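PDB 4XU6: INSIG protein homolog, which binds diacylglycerol within the membrane as a homotrimer of six-helix subunits belonging to the INSIG family. Local coordinates for residues A79-Y90 against L167-L178; G15-H24 against V42-V53. All coordinates share one frame; numbering follows the deposited sequence.

Contact 1 of 2, residues A79-Y90 against L167-L178; sequences ALGGVAAVVGTY and LYFAFGVVAALL. With TDA (N-tridecanoic acid), chain E; BOG (octyl beta-D-glucopyranoside), chain D; TDA (N-tridecanoic acid), chain F.
Val174 fits against Gly82, and Val86 fits beside Val174, where two transmembrane helices of the six-helix INSIG bundle pack nearly antiparallel. Their segments, 79-90 and 167-178, cross at -161° with axes 9.5 Å apart. The backbones come nearest at Gly82, whose missing side chain leaves a shallow hollow. Val174 fills it with both branches: CG2 rests 3.5 Å from Gly82 O, and CG1 lies against the Gly82 carbonyl carbon.

One turn on, Val86 is the complementary bump. Its CG2 slides past Val174 CG2 in the opposite direction at 3.7 Å and also rests on Ala170 O, beside the Ala170 methyl. With CG1 anti to the backbone N (chi1 173°), the other branch is turned to C31 of the bound n-tridecanoic acid, so one beta-branched residue serves both seam and lipid pocket. Phe171 lines the same pocket, one ring face lying over C28 of the lipid.

At one end, Ala79 is small enough to admit Leu178, whose CD2 meets Ala79 CB at 3.7 Å. At the other, Leu167 divides its two methyls between the backbone and ring of Tyr90. In this apolar seam Thr89 OG1 donates to Ala85 O (2.7 Å), within its own helix, and its methyl faces Leu167. Leu167 CD1 touches the Tyr90 backbone, while CD2 sits over one face of the phenol ring, 4.1 Å from Tyr90 CD1.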
loop_
_atom_site.group_PDB
_atom_site.type_symbol
_atom_site.label_atom_id
_atom_site.label_comp_id
_atom_site.label_asym_id
_atom_site.label_seq_id
_atom_site.Cartn_x
_atom_site.Cartn_y
_atom_site.Cartn_z
ATOM N N ALA A 79 -12.576 -6.013 -9.669
ATOM C CA ALA A 79 -13.524 -5.932 -8.563
ATOM C C ALA A 79 -12.927 -6.493 -7.274
ATOM O O ALA A 79 -13.093 -5.904 -6.209
ATOM C CB ALA A 79 -14.824 -6.652 -8.905
ATOM N N LEU A 80 -12.253 -7.637 -7.363
ATOM C CA LEU A 80 -11.615 -8.219 -6.181
ATOM C C LEU A 80 -10.539 -7.278 -5.648
ATOM O O LEU A 80 -10.453 -7.041 -4.442
ATOM C CB LEU A 80 -11.005 -9.588 -6.499
ATOM C CG LEU A 80 -10.144 -10.222 -5.394
ATOM C CD1 LEU A 80 -10.914 -10.383 -4.081
ATOM C CD2 LEU A 80 -9.581 -11.569 -5.850
ATOM N N GLY A 81 -9.728 -6.741 -6.558
ATOM C CA GLY A 81 -8.687 -5.801 -6.186
ATOM C C GLY A 81 -9.258 -4.561 -5.524
ATOM O O GLY A 81 -8.682 -4.045 -4.577
ATOM N N GLY A 82 -10.396 -4.084 -6.020
ATOM C CA GLY A 82 -11.025 -2.908 -5.454
ATOM C C GLY A 82 -11.597 -3.184 -4.074
ATOM O O GLY A 82 -11.483 -2.362 -3.164
ATOM N N VAL A 83 -12.234 -4.337 -3.912
ATOM C CA VAL A 83 -12.753 -4.695 -2.592
ATOM C C VAL A 83 -11.602 -4.833 -1.582
ATOM O O VAL A 83 -11.693 -4.378 -0.440
ATOM C CB VAL A 83 -13.613 -5.973 -2.641
ATOM C CG1 VAL A 83 -13.909 -6.472 -1.230
ATOM C CG2 VAL A 83 -14.923 -5.690 -3.382
ATOM N N ALA A 84 -10.512 -5.450 -2.022
ATOM C CA ALA A 84 -9.334 -5.598 -1.168
ATOM C C ALA A 84 -8.751 -4.231 -0.783
ATOM O O ALA A 84 -8.324 -4.027 0.350
ATOM C CB ALA A 84 -8.287 -6.465 -1.862
ATOM N N ALA A 85 -8.741 -3.289 -1.722
ATOM C CA ALA A 85 -8.191 -1.958 -1.448
ATOM C C ALA A 85 -9.030 -1.233 -0.397
ATOM O O ALA A 85 -8.491 -0.593 0.505
ATOM C CB ALA A 85 -8.108 -1.126 -2.732
ATOM N N VAL A 86 -10.351 -1.332 -0.521
ATOM C CA VAL A 86 -11.252 -0.669 0.430
ATOM C C VAL A 86 -11.171 -1.323 1.813
ATOM O O VAL A 86 -11.070 -0.643 2.832
ATOM C CB VAL A 86 -12.716 -0.659 -0.085
ATOM C CG1 VAL A 86 -13.658 -0.110 0.999
ATOM C CG2 VAL A 86 -12.815 0.205 -1.338
ATOM N N VAL A 87 -11.184 -2.647 1.848
ATOM C CA VAL A 87 -11.045 -3.336 3.127
ATOM C C VAL A 87 -9.676 -3.081 3.768
ATOM O O VAL A 87 -9.593 -2.841 4.964
ATOM C CB VAL A 87 -11.307 -4.842 3.008
ATOM C CG1 VAL A 87 -11.007 -5.534 4.335
ATOM C CG2 VAL A 87 -12.762 -5.087 2.615
ATOM N N GLY A 88 -8.607 -3.120 2.977
ATOM C CA GLY A 88 -7.285 -2.845 3.518
ATOM C C GLY A 88 -7.190 -1.433 4.058
ATOM O O GLY A 88 -6.578 -1.197 5.096
ATOM N N THR A 89 -7.808 -0.484 3.361
ATOM C CA THR A 89 -7.781 0.910 3.804
ATOM C C THR A 89 -8.584 1.068 5.091
ATOM O O THR A 89 -8.172 1.757 6.019
ATOM C CB THR A 89 -8.344 1.841 2.710
ATOM O OG1 THR A 89 -7.562 1.697 1.516
ATOM C CG2 THR A 89 -8.295 3.292 3.156
ATOM N N TYR A 90 -9.741 0.419 5.127
ATOM C CA TYR A 90 -10.623 0.433 6.295
ATOM C C TYR A 90 -9.881 -0.086 7.539
ATOM O O TYR A 90 -9.831 0.593 8.584
ATOM C CB TYR A 90 -11.833 -0.452 5.966
ATOM C CG TYR A 90 -13.077 -0.305 6.833
ATOM C CD1 TYR A 90 -13.028 0.251 8.107
ATOM C CD2 TYR A 90 -14.305 -0.751 6.357
ATOM C CE1 TYR A 90 -14.191 0.362 8.885
ATOM C CE2 TYR A 90 -15.455 -0.641 7.117
ATOM C CZ TYR A 90 -15.393 -0.092 8.368
ATOM O OH TYR A 90 -16.555 -0.007 9.104
ATOM N N LEU A 167 -12.379 7.510 2.803
ATOM C CA LEU A 167 -12.734 6.092 2.926
ATOM C C LEU A 167 -14.050 5.802 2.206
ATOM O O LEU A 167 -14.130 4.867 1.417
ATOM C CB LEU A 167 -12.792 5.639 4.395
ATOM C CG LEU A 167 -13.229 4.192 4.676
ATOM C CD1 LEU A 167 -12.313 3.198 3.982
ATOM C CD2 LEU A 167 -13.289 3.929 6.203
ATOM N N TYR A 168 -15.075 6.609 2.469
ATOM C CA TYR A 168 -16.357 6.444 1.783
ATOM C C TYR A 168 -16.212 6.689 0.283
ATOM O O TYR A 168 -16.836 6.003 -0.525
ATOM C CB TYR A 168 -17.424 7.378 2.375
ATOM C CG TYR A 168 -18.119 6.833 3.617
ATOM C CD1 TYR A 168 -19.020 5.773 3.518
ATOM C CD2 TYR A 168 -17.885 7.381 4.878
ATOM C CE1 TYR A 168 -19.668 5.265 4.644
ATOM C CE2 TYR A 168 -18.538 6.876 6.029
ATOM C CZ TYR A 168 -19.429 5.811 5.886
ATOM O OH TYR A 168 -20.088 5.285 6.987
ATOM N N PHE A 169 -15.383 7.659 -0.094
ATOM C CA PHE A 169 -15.172 7.923 -1.520
ATOM C C PHE A 169 -14.677 6.665 -2.246
ATOM O O PHE A 169 -15.217 6.283 -3.278
ATOM C CB PHE A 169 -14.188 9.079 -1.733
ATOM C CG PHE A 169 -13.840 9.306 -3.188
ATOM C CD1 PHE A 169 -14.668 10.078 -4.002
ATOM C CD2 PHE A 169 -12.713 8.710 -3.747
ATOM C CE1 PHE A 169 -14.356 10.271 -5.355
ATOM C CE2 PHE A 169 -12.390 8.901 -5.087
ATOM C CZ PHE A 169 -13.218 9.677 -5.896
ATOM N N ALA A 170 -13.651 6.022 -1.694
ATOM C CA ALA A 170 -13.113 4.794 -2.275
ATOM C C ALA A 170 -14.172 3.697 -2.313
ATOM O O ALA A 170 -14.273 2.968 -3.285
ATOM C CB ALA A 170 -11.868 4.319 -1.496
ATOM N N PHE A 171 -14.951 3.580 -1.242
ATOM C CA PHE A 171 -16.088 2.660 -1.204
ATOM C C PHE A 171 -17.051 2.903 -2.390
ATOM O O PHE A 171 -17.401 1.969 -3.118
ATOM C CB PHE A 171 -16.790 2.790 0.166
ATOM C CG PHE A 171 -18.162 2.146 0.236
ATOM C CD1 PHE A 171 -18.375 0.840 -0.196
ATOM C CD2 PHE A 171 -19.230 2.858 0.768
ATOM C CE1 PHE A 171 -19.649 0.256 -0.118
ATOM C CE2 PHE A 171 -20.504 2.290 0.861
ATOM C CZ PHE A 171 -20.713 0.991 0.432
ATOM N N GLY A 172 -17.461 4.151 -2.594
ATOM C CA GLY A 172 -18.344 4.470 -3.711
ATOM C C GLY A 172 -17.767 4.129 -5.083
ATOM O O GLY A 172 -18.464 3.594 -5.954
ATOM N N VAL A 173 -16.491 4.446 -5.294
ATOM C CA VAL A 173 -15.828 4.085 -6.546
ATOM C C VAL A 173 -15.893 2.574 -6.809
ATOM O O VAL A 173 -16.184 2.124 -7.927
ATOM C CB VAL A 173 -14.351 4.536 -6.537
ATOM C CG1 VAL A 173 -13.602 3.959 -7.742
ATOM C CG2 VAL A 173 -14.261 6.055 -6.518
ATOM N N VAL A 174 -15.616 1.789 -5.774
ATOM C CA VAL A 174 -15.595 0.343 -5.934
ATOM C C VAL A 174 -17.015 -0.244 -6.060
ATOM O O VAL A 174 -17.228 -1.172 -6.829
ATOM C CB VAL A 174 -14.755 -0.335 -4.820
ATOM C CG1 VAL A 174 -14.894 -1.849 -4.875
ATOM C CG2 VAL A 174 -13.280 0.086 -4.971
ATOM N N ALA A 175 -17.980 0.311 -5.326
ATOM C CA ALA A 175 -19.369 -0.144 -5.439
ATOM C C ALA A 175 -19.887 0.087 -6.850
ATOM O O ALA A 175 -20.600 -0.748 -7.407
ATOM C CB ALA A 175 -20.256 0.586 -4.420
ATOM N N ALA A 176 -19.519 1.230 -7.423
ATOM C CA ALA A 176 -19.890 1.571 -8.794
ATOM C C ALA A 176 -19.305 0.543 -9.747
ATOM O O ALA A 176 -19.973 0.083 -10.670
ATOM C CB ALA A 176 -19.380 2.973 -9.147
ATOM N N LEU A 177 -18.040 0.188 -9.525
ATOM C CA LEU A 177 -17.374 -0.809 -10.352
ATOM C C LEU A 177 -18.062 -2.167 -10.227
ATOM O O LEU A 177 -18.171 -2.911 -11.214
ATOM C CB LEU A 177 -15.898 -0.920 -9.956
ATOM C CG LEU A 177 -15.032 -1.986 -10.623
ATOM C CD1 LEU A 177 -14.610 -1.500 -11.970
ATOM C CD2 LEU A 177 -13.808 -2.262 -9.765
ATOM N N LEU A 178 -18.526 -2.493 -9.022
ATOM C CA LEU A 178 -19.243 -3.752 -8.818
ATOM C C LEU A 178 -20.554 -3.784 -9.613
ATOM O O LEU A 178 -20.941 -4.828 -10.123
ATOM C CB LEU A 178 -19.528 -3.988 -7.336
ATOM C CG LEU A 178 -18.298 -4.318 -6.491
ATOM C CD1 LEU A 178 -18.635 -4.326 -5.003
ATOM C CD2 LEU A 178 -17.750 -5.663 -6.931
HETATM O O21 TDA E . -16.191 3.994 10.179
HETATM O O22 TDA E . -18.275 3.703 11.172
HETATM C C21 TDA E . -17.597 3.598 10.149
HETATM C C22 TDA E . -18.199 3.003 8.910
HETATM C C23 TDA E . -17.320 3.253 7.681
HETATM C C24 TDA E . -17.852 2.506 6.458
HETATM C C25 TDA E . -17.043 2.844 5.204
HETATM C C26 TDA E . -17.540 2.090 3.974
HETATM C C27 TDA E . -17.211 0.615 4.149
HETATM C C28 TDA E . -17.638 -0.213 2.958
HETATM C C29 TDA E . -17.427 -1.686 3.267
HETATM C C30 TDA E . -17.809 -2.489 2.038
HETATM C C31 TDA E . -16.826 -2.210 0.911
HETATM C C32 TDA E . -17.074 -3.143 -0.268
HETATM C C33 TDA E . -16.540 -2.541 -1.561
HETATM C C1 BOG D . -5.581 -6.008 -14.122
HETATM O O1 BOG D . -5.231 -5.365 -12.904
HETATM C C2 BOG D . -4.602 -7.137 -14.392
HETATM O O2 BOG D . -3.247 -6.671 -14.311
HETATM C C3 BOG D . -4.883 -7.698 -15.773
HETATM O O3 BOG D . -4.059 -8.855 -15.980
HETATM C C4 BOG D . -6.342 -8.119 -15.917
HETATM O O4 BOG D . -6.731 -8.020 -17.294
HETATM C C5 BOG D . -7.368 -7.339 -15.093
HETATM O O5 BOG D . -6.868 -6.594 -13.975
HETATM C C6 BOG D . -8.296 -8.399 -14.538
HETATM O O6 BOG D . -7.537 -9.575 -14.226
HETATM C "C1'" BOG D . -6.337 -5.336 -12.004
HETATM C "C2'" BOG D . -6.042 -4.296 -10.941
HETATM C "C3'" BOG D . -6.504 -4.797 -9.587
HETATM C "C4'" BOG D . -5.671 -4.137 -8.497
HETATM C "C5'" BOG D . -6.482 -3.087 -7.750
HETATM C "C6'" BOG D . -5.569 -2.126 -7.015
HETATM C "C7'" BOG D . -6.379 -1.043 -6.318
HETATM C "C8'" BOG D . -5.451 -0.068 -5.619
HETATM C C21 TDA F . -22.688 4.026 11.036
HETATM C C22 TDA F . -23.541 4.397 9.843
HETATM C C23 TDA F . -22.927 3.909 8.539
HETATM C C24 TDA F . -23.749 4.417 7.356
HETATM C C25 TDA F . -23.144 4.001 6.022
HETATM C C26 TDA F . -23.708 4.831 4.870
HETATM C C27 TDA F . -25.232 4.815 4.885
HETATM C C28 TDA F . -25.800 5.788 3.863
HETATM C C29 TDA F . -26.758 5.058 2.932
HETATM C C30 TDA F . -27.917 4.458 3.718
HETATM C C31 TDA F . -28.591 3.364 2.897
HETATM C C32 TDA F . -28.863 3.840 1.474
HETATM C C33 TDA F . -29.877 2.941 0.778
#

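Contact 2 of 2, residues G15-H24 against V42-V53; sequences GAVAALIGDH and VWSSPFWFPILV. With BOG (octyl beta-D-glucopyranoside), chain C; TDA (N-tridecanoic acid), chain E.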
loop_
_atom_site.group_PDB
_atom_site.type_symbol
_atom_site.label_atom_id
_atom_site.label_comp_id
_atom_site.label_asym_id
_atom_site.label_seq_id
_atom_site.Cartn_x
_atom_site.Cartn_y
_atom_site.Cartn_z
ATOM N N GLY A 15 -20.971 -6.207 0.831
ATOM C CA GLY A 15 -20.826 -5.002 1.626
ATOM C C GLY A 15 -20.983 -5.257 3.118
ATOM O O GLY A 15 -20.239 -4.710 3.942
ATOM N N ALA A 16 -21.954 -6.095 3.472
ATOM C CA ALA A 16 -22.198 -6.441 4.872
ATOM C C ALA A 16 -20.998 -7.141 5.513
ATOM O O ALA A 16 -20.626 -6.826 6.644
ATOM C CB ALA A 16 -23.452 -7.314 5.004
ATOM N N VAL A 17 -20.408 -8.098 4.802
ATOM C CA VAL A 17 -19.271 -8.839 5.357
ATOM C C VAL A 17 -18.060 -7.924 5.521
ATOM O O VAL A 17 -17.417 -7.925 6.562
ATOM C CB VAL A 17 -18.891 -10.057 4.488
ATOM C CG1 VAL A 17 -17.558 -10.657 4.937
ATOM C CG2 VAL A 17 -20.006 -11.109 4.524
ATOM N N ALA A 18 -17.758 -7.135 4.494
ATOM C CA ALA A 18 -16.650 -6.190 4.589
ATOM C C ALA A 18 -16.867 -5.178 5.717
ATOM O O ALA A 18 -15.933 -4.840 6.438
ATOM C CB ALA A 18 -16.440 -5.483 3.255
ATOM N N ALA A 19 -18.097 -4.696 5.868
ATOM C CA ALA A 19 -18.427 -3.761 6.944
ATOM C C ALA A 19 -18.189 -4.359 8.329
ATOM O O ALA A 19 -17.661 -3.685 9.216
ATOM C CB ALA A 19 -19.875 -3.274 6.828
ATOM N N LEU A 20 -18.593 -5.615 8.521
ATOM C CA LEU A 20 -18.416 -6.277 9.819
ATOM C C LEU A 20 -16.932 -6.427 10.166
ATOM O O LEU A 20 -16.537 -6.279 11.321
ATOM C CB LEU A 20 -19.092 -7.649 9.821
ATOM C CG LEU A 20 -20.624 -7.632 9.843
ATOM C CD1 LEU A 20 -21.196 -9.026 9.640
ATOM C CD2 LEU A 20 -21.121 -7.012 11.154
ATOM N N ILE A 21 -16.112 -6.717 9.162
ATOM C CA ILE A 21 -14.676 -6.864 9.400
ATOM C C ILE A 21 -14.065 -5.514 9.775
ATOM O O ILE A 21 -13.304 -5.409 10.740
ATOM C CB ILE A 21 -13.954 -7.445 8.162
ATOM C CG1 ILE A 21 -14.381 -8.897 7.927
ATOM C CG2 ILE A 21 -12.422 -7.360 8.330
ATOM C CD1 ILE A 21 -14.020 -9.426 6.521
ATOM N N GLY A 22 -14.400 -4.482 9.005
ATOM C CA GLY A 22 -13.884 -3.153 9.274
ATOM C C GLY A 22 -14.402 -2.597 10.590
ATOM O O GLY A 22 -13.660 -1.977 11.355
ATOM N N ASP A 23 -15.682 -2.812 10.871
ATOM C CA ASP A 23 -16.245 -2.283 12.111
ATOM C C ASP A 23 -15.710 -3.034 13.331
ATOM O O ASP A 23 -15.424 -2.424 14.351
ATOM C CB ASP A 23 -17.766 -2.328 12.077
ATOM C CG ASP A 23 -18.408 -1.355 13.060
ATOM O OD1 ASP A 23 -17.912 -0.214 13.211
ATOM O OD2 ASP A 23 -19.425 -1.739 13.677
ATOM N N HIS A 24 -15.550 -4.350 13.228
ATOM C CA HIS A 24 -14.890 -5.070 14.312
ATOM C C HIS A 24 -13.495 -4.491 14.565
ATOM O O HIS A 24 -13.087 -4.308 15.710
ATOM C CB HIS A 24 -14.748 -6.559 14.012
ATOM C CG HIS A 24 -13.807 -7.248 14.952
ATOM N ND1 HIS A 24 -14.150 -7.555 16.251
ATOM C CD2 HIS A 24 -12.512 -7.620 14.807
ATOM C CE1 HIS A 24 -13.119 -8.119 16.857
ATOM N NE2 HIS A 24 -12.110 -8.165 16.005
ATOM N N VAL A 42 -24.324 -8.158 15.924
ATOM C CA VAL A 42 -23.772 -9.214 15.090
ATOM C C VAL A 42 -22.267 -8.997 15.148
ATOM O O VAL A 42 -21.776 -7.955 14.706
ATOM C CB VAL A 42 -24.256 -9.106 13.624
ATOM C CG1 VAL A 42 -23.604 -10.179 12.754
ATOM C CG2 VAL A 42 -25.778 -9.225 13.545
ATOM N N TRP A 43 -21.542 -9.958 15.718
ATOM C CA TRP A 43 -20.126 -9.751 16.026
ATOM C C TRP A 43 -19.977 -8.486 16.888
ATOM O O TRP A 43 -20.582 -8.396 17.961
ATOM C CB TRP A 43 -19.297 -9.668 14.731
ATOM C CG TRP A 43 -17.831 -9.980 14.899
ATOM C CD1 TRP A 43 -17.184 -10.298 16.058
ATOM C CD2 TRP A 43 -16.835 -10.007 13.863
ATOM N NE1 TRP A 43 -15.847 -10.522 15.808
ATOM C CE2 TRP A 43 -15.607 -10.351 14.468
ATOM C CE3 TRP A 43 -16.863 -9.778 12.482
ATOM C CZ2 TRP A 43 -14.416 -10.468 13.743
ATOM C CZ3 TRP A 43 -15.675 -9.893 11.758
ATOM C CH2 TRP A 43 -14.471 -10.232 12.395
ATOM N N SER A 44 -19.213 -7.496 16.423
ATOM C CA SER A 44 -18.997 -6.284 17.219
ATOM C C SER A 44 -19.952 -5.137 16.879
ATOM O O SER A 44 -19.833 -4.046 17.441
ATOM C CB SER A 44 -17.555 -5.783 17.063
ATOM O OG SER A 44 -16.616 -6.792 17.390
ATOM N N SER A 45 -20.897 -5.384 15.972
ATOM C CA SER A 45 -21.731 -4.320 15.407
ATOM C C SER A 45 -23.212 -4.505 15.718
ATOM O O SER A 45 -23.707 -5.630 15.708
ATOM C CB SER A 45 -21.599 -4.300 13.876
ATOM O OG SER A 45 -20.249 -4.199 13.471
ATOM N N PRO A 46 -23.927 -3.391 15.941
ATOM C CA PRO A 46 -25.393 -3.435 15.973
ATOM C C PRO A 46 -25.878 -4.041 14.672
ATOM O O PRO A 46 -25.285 -3.759 13.615
ATOM C CB PRO A 46 -25.797 -1.956 16.018
ATOM C CG PRO A 46 -24.606 -1.229 16.556
ATOM C CD PRO A 46 -23.409 -2.017 16.047
ATOM N N PHE A 47 -26.939 -4.847 14.731
ATOM C CA PHE A 47 -27.358 -5.609 13.560
ATOM C C PHE A 47 -27.664 -4.718 12.353
ATOM O O PHE A 47 -27.540 -5.166 11.215
ATOM C CB PHE A 47 -28.578 -6.483 13.876
ATOM C CG PHE A 47 -29.872 -5.736 13.846
ATOM C CD1 PHE A 47 -30.280 -4.989 14.944
ATOM C CD2 PHE A 47 -30.675 -5.754 12.705
ATOM C CE1 PHE A 47 -31.471 -4.285 14.918
ATOM C CE2 PHE A 47 -31.865 -5.050 12.666
ATOM C CZ PHE A 47 -32.266 -4.316 13.768
ATOM N N TRP A 48 -28.068 -3.474 12.604
ATOM C CA TRP A 48 -28.430 -2.571 11.507
ATOM C C TRP A 48 -27.220 -2.023 10.753
ATOM O O TRP A 48 -27.361 -1.515 9.641
ATOM C CB TRP A 48 -29.320 -1.411 11.985
ATOM C CG TRP A 48 -28.814 -0.655 13.187
ATOM C CD1 TRP A 48 -29.278 -0.754 14.477
ATOM C CD2 TRP A 48 -27.767 0.326 13.215
ATOM N NE1 TRP A 48 -28.577 0.102 15.296
ATOM C CE2 TRP A 48 -27.643 0.772 14.547
ATOM C CE3 TRP A 48 -26.913 0.865 12.243
ATOM C CZ2 TRP A 48 -26.702 1.732 14.929
ATOM C CZ3 TRP A 48 -25.984 1.818 12.627
ATOM C CH2 TRP A 48 -25.883 2.238 13.955
ATOM N N PHE A 49 -26.040 -2.105 11.360
ATOM C CA PHE A 49 -24.833 -1.592 10.709
ATOM C C PHE A 49 -24.498 -2.310 9.388
ATOM O O PHE A 49 -24.398 -1.654 8.334
ATOM C CB PHE A 49 -23.628 -1.558 11.673
ATOM C CG PHE A 49 -22.356 -1.110 11.008
ATOM C CD1 PHE A 49 -22.146 0.235 10.738
ATOM C CD2 PHE A 49 -21.394 -2.032 10.610
ATOM C CE1 PHE A 49 -20.989 0.667 10.094
ATOM C CE2 PHE A 49 -20.234 -1.611 9.964
ATOM C CZ PHE A 49 -20.029 -0.256 9.714
ATOM N N PRO A 50 -24.355 -3.655 9.415
ATOM C CA PRO A 50 -24.078 -4.307 8.132
ATOM C C PRO A 50 -25.243 -4.173 7.151
ATOM O O PRO A 50 -25.027 -4.241 5.942
ATOM C CB PRO A 50 -23.871 -5.782 8.511
ATOM C CG PRO A 50 -24.588 -5.948 9.839
ATOM C CD PRO A 50 -24.382 -4.627 10.532
ATOM N N ILE A 51 -26.461 -3.981 7.653
ATOM C CA ILE A 51 -27.592 -3.762 6.753
ATOM C C ILE A 51 -27.470 -2.400 6.065
ATOM O O ILE A 51 -27.698 -2.295 4.860
ATOM C CB ILE A 51 -28.957 -3.866 7.479
ATOM C CG1 ILE A 51 -29.124 -5.253 8.106
ATOM C CG2 ILE A 51 -30.103 -3.588 6.507
ATOM C CD1 ILE A 51 -30.400 -5.397 8.948
ATOM N N LEU A 52 -27.104 -1.363 6.821
ATOM C CA LEU A 52 -26.901 -0.041 6.215
ATOM C C LEU A 52 -25.804 -0.053 5.148
ATOM O O LEU A 52 -26.006 0.441 4.042
ATOM C CB LEU A 52 -26.562 1.017 7.261
ATOM C CG LEU A 52 -27.679 1.636 8.103
ATOM C CD1 LEU A 52 -27.126 2.787 8.920
ATOM C CD2 LEU A 52 -28.828 2.109 7.207
ATOM N N VAL A 53 -24.636 -0.602 5.479
ATOM C CA VAL A 53 -23.525 -0.602 4.525
ATOM C C VAL A 53 -23.815 -1.516 3.332
ATOM O O VAL A 53 -23.489 -1.194 2.184
ATOM C CB VAL A 53 -22.187 -0.999 5.191
ATOM C CG1 VAL A 53 -21.048 -1.004 4.143
ATOM C CG2 VAL A 53 -21.864 -0.051 6.355
HETATM C C1 BOG C . -32.940 1.212 16.642
HETATM O O1 BOG C . -33.296 0.121 15.796
HETATM C C2 BOG C . -33.589 1.041 18.012
HETATM O O2 BOG C . -35.011 0.952 17.865
HETATM C C3 BOG C . -33.214 2.229 18.880
HETATM O O3 BOG C . -33.830 2.125 20.166
HETATM C C4 BOG C . -31.701 2.252 19.020
HETATM O O4 BOG C . -31.307 3.382 19.807
HETATM C C5 BOG C . -31.058 2.347 17.638
HETATM O O5 BOG C . -31.514 1.306 16.761
HETATM C C6 BOG C . -29.534 2.302 17.744
HETATM O O6 BOG C . -29.093 0.953 17.913
HETATM C "C1'" BOG C . -33.257 0.491 14.423
HETATM C "C2'" BOG C . -33.536 -0.752 13.589
HETATM C "C3'" BOG C . -33.965 -0.354 12.185
HETATM C "C4'" BOG C . -34.045 -1.570 11.269
HETATM C "C5'" BOG C . -33.463 -1.223 9.904
HETATM C "C6'" BOG C . -32.078 -0.615 10.092
HETATM C "C7'" BOG C . -31.527 0.026 8.824
HETATM C "C8'" BOG C . -31.964 -0.728 7.587
HETATM O O21 TDA E . -16.191 3.994 10.179
HETATM O O22 TDA E . -18.275 3.703 11.172
HETATM C C21 TDA E . -17.597 3.598 10.149
HETATM C C22 TDA E . -18.199 3.003 8.910
HETATM C C23 TDA E . -17.320 3.253 7.681
HETATM C C24 TDA E . -17.852 2.506 6.458
HETATM C C25 TDA E . -17.043 2.844 5.204
HETATM C C26 TDA E . -17.540 2.090 3.974
HETATM C C27 TDA E . -17.211 0.615 4.149
HETATM C C28 TDA E . -17.638 -0.213 2.958
HETATM C C29 TDA E . -17.427 -1.686 3.267
HETATM C C30 TDA E . -17.809 -2.489 2.038
HETATM C C31 TDA E . -16.826 -2.210 0.911
HETATM C C32 TDA E . -17.074 -3.143 -0.268
HETATM C C33 TDA E . -16.540 -2.541 -1.561
HETATM O O HOH W 1 -18.345 -6.422 13.674
#
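A type II' beta turn, Val42 to Ser45, lies against the first transmembrane helix through two aromatic planes: the rings of His24 and Trp43 form an offset stack, 4.4 Å between the imidazole and six-membered ring centroids and 11° between planes. His24 CB adds a CH-pi contact over the same six-membered ring. While one imidazole face is stacked, its edge is held by Ser44: His24 ND1 and Ser44 OG share a nearly straight hydrogen bond of 2.8 Å, fixing the rotation of the ring. Serine suits the spot because a hydroxyl can either donate or accept, so OG, near the ring plane, can pair with ND1 whichever way the proton lies.

Next to it, Ser45 OG donates to the anti lone pair of Asp23 OD2, at 2.6 Å. Tyr34 also hydrogen-bonds this oxygen, and the two bonds would be expected to stabilise a charged carboxylate. A water ties the turn to the helix as well, donating to Leu20 O and Ser45 OG and accepting from Ser44 N.

Beyond the turn the chain enters helix 48-64, the second transmembrane helix of the INSIG fold; its first turns, 48-53, run at 129° to segment 15-24. Swung opposite its own backbone N, the Phe49 side chain lays one ring face against the Asp23 carboxylate, 29° between planes, and Phe49 CE2 is 3.3 Å from Asp23 CB. The ring edge faces Ala19 O and C22 of n-tridecanoic acid. The alanines of helix 5-29 allow the close approach: Ala16 CB meets Pro50 CB at 3.8 Å, and Ala19 CB touches Val53 CB at 3.6 Å.

In the fold
Contact 2 comes first along the chain, joining helix 5-29 to the turn and helix 48-64; contact 1 follows in series, pairing helix 76-96 with the last helix, 164-184. Their centres lie 16 Å apart, yet they touch directly: Tyr90 CE1 is 3.4 Å from Gly22 C, Tyr90 OH is 3.5 Å from Phe49 CZ, and Val87 packs on Ala18. Both line the same n-tridecanoic acid site, bringing four transmembrane helices to one acyl chain, with Glu139 of helix 122-144 adding a fifth. The experimentally identified diacylglycerol-binding residue His26 stands near Tyr90 and Asp23, one from each contact. Residues of both contacts that are outside the pocket also pack on the second subunit.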